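PDB 6JXG: beta-glucosidase from Chaetomella raphigera, which probably hydrolyses terminal, non-reducing beta-D-glucosyl residues, releasing beta-D-glucose in cellulose breakdown, as a secreted glycoside hydrolase of family 3. Local coordinates for residues Gly144-Gly149 with Ala192-Ile197. Residues are numbered along the deposited sequence; the frame is centred on the assembly and turned at random.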
# COMPACT_ATOMS: atom_id res chain seq x y z
N GLY A 144 -6.94 -12.10 2.19
CA GLY A 144 -7.88 -12.07 1.10
C GLY A 144 -7.37 -12.79 -0.13
O GLY A 144 -8.06 -13.63 -0.74
N MET A 145 -6.22 -12.37 -0.60
CA MET A 145 -5.64 -12.92 -1.80
C MET A 145 -5.48 -14.44 -1.72
O MET A 145 -5.89 -15.19 -2.64
CB MET A 145 -4.27 -12.29 -2.03
CG MET A 145 -4.31 -10.86 -2.52
SD MET A 145 -2.69 -10.04 -2.59
CE MET A 145 -1.93 -10.78 -4.04
N GLN A 146 -4.88 -14.87 -0.63
CA GLN A 146 -4.58 -16.29 -0.44
C GLN A 146 -5.85 -17.11 -0.10
O GLN A 146 -5.95 -18.28 -0.51
CB GLN A 146 -3.45 -16.48 0.55
CG GLN A 146 -2.19 -15.76 0.06
CD GLN A 146 -0.90 -16.15 0.69
OE1 GLN A 146 0.18 -15.80 0.17
NE2 GLN A 146 -0.95 -16.77 1.84
N ASP A 147 -6.83 -16.50 0.53
CA ASP A 147 -8.13 -17.17 0.66
C ASP A 147 -8.73 -17.47 -0.74
O ASP A 147 -9.38 -18.47 -0.87
CB ASP A 147 -9.13 -16.33 1.49
CG ASP A 147 -8.89 -16.37 2.98
OD1 ASP A 147 -8.05 -17.15 3.48
OD2 ASP A 147 -9.61 -15.59 3.67
N ALA A 148 -8.50 -16.61 -1.76
CA ALA A 148 -8.93 -16.83 -3.13
C ALA A 148 -8.14 -17.84 -3.85
O ALA A 148 -8.49 -18.19 -4.95
CB ALA A 148 -8.90 -15.51 -3.94
N GLY A 149 -6.98 -18.22 -3.32
CA GLY A 149 -6.20 -19.31 -3.85
C GLY A 149 -4.91 -18.92 -4.60
O GLY A 149 -4.21 -19.82 -5.11
N ALA A 192 0.81 -13.46 8.71
CA ALA A 192 -0.36 -13.81 7.97
C ALA A 192 -0.11 -14.92 6.89
O ALA A 192 -0.86 -15.05 5.98
CB ALA A 192 -0.95 -12.58 7.30
N ASN A 193 1.05 -15.57 6.93
CA ASN A 193 1.37 -16.75 6.04
C ASN A 193 1.53 -16.37 4.60
O ASN A 193 1.27 -17.15 3.70
CB ASN A 193 0.37 -17.88 6.21
CG ASN A 193 0.52 -18.56 7.57
OD1 ASN A 193 1.64 -18.80 8.04
ND2 ASN A 193 -0.59 -18.80 8.22
N VAL A 194 1.99 -15.15 4.38
CA VAL A 194 2.42 -14.78 3.01
C VAL A 194 3.31 -15.85 2.35
O VAL A 194 4.29 -16.37 2.92
CB VAL A 194 2.99 -13.37 2.90
CG1 VAL A 194 4.46 -13.34 3.29
CG2 VAL A 194 2.83 -12.79 1.49
N ALA A 195 2.96 -16.19 1.12
CA ALA A 195 3.66 -17.29 0.40
C ALA A 195 5.06 -16.97 -0.04
O ALA A 195 5.95 -17.86 -0.13
CB ALA A 195 2.81 -17.71 -0.81
N SER A 196 5.29 -15.69 -0.38
CA SER A 196 6.57 -15.24 -0.96
C SER A 196 6.89 -13.79 -0.58
O SER A 196 5.99 -13.02 -0.19
CB SER A 196 6.60 -15.40 -2.50
OG SER A 196 5.69 -14.53 -3.11
N ILE A 197 8.15 -13.45 -0.65
CA ILE A 197 8.60 -12.09 -0.40
C ILE A 197 9.60 -11.79 -1.48
O ILE A 197 10.38 -12.66 -1.87
CB ILE A 197 9.29 -11.99 0.99
CG1 ILE A 197 8.24 -12.13 2.14
CG2 ILE A 197 10.08 -10.72 1.09
CD1 ILE A 197 8.86 -12.37 3.47
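Q146 meets the backbone of N193-A195 with both ends of its amide. The NE2 of Q146 donates a hydrogen bond to the carbonyl O of N193 at 2.9 Å, and this bond is nearly straight (163°). N193 O lies close to the amide plane of Q146, but NE2 sits above the carbonyl plane of N193, off its lone pairs. The OE1 of Q146 accepts a hydrogen bond from the backbone N of A195 at 3.0 Å. A195 N lies in the plane of the Q146 side-chain carbonyl, on a lone pair of OE1, although the hydrogen bond itself is bent (144° at the hydrogen). Two bonds to one short length of backbone fix the rotation of the amide. The same OE1 also accepts one from the backbone N of A152, so the oxygen joins two chain segments. The side chain of Q146 runs extended beyond CG (chi2 -164°), which carries the amide from the helix to the loop. The CB of A195 packs beside Q146 OE1 at 3.4 Å. N193 has positive phi and closes a Schellman motif at the end of helix 184-191. Its OD1 accepts a hydrogen bond from W6 NE1, and its ND2 donates one to D5 OD2.

The contact belongs to the family 3 N-terminal domain, of the TIM-barrel clan. It ties the last turn of helix 131-147 to the loop between helix 184-191 and strand 196-199. That strand runs parallel to strands 151-157 and 228-231, between them in the sheet.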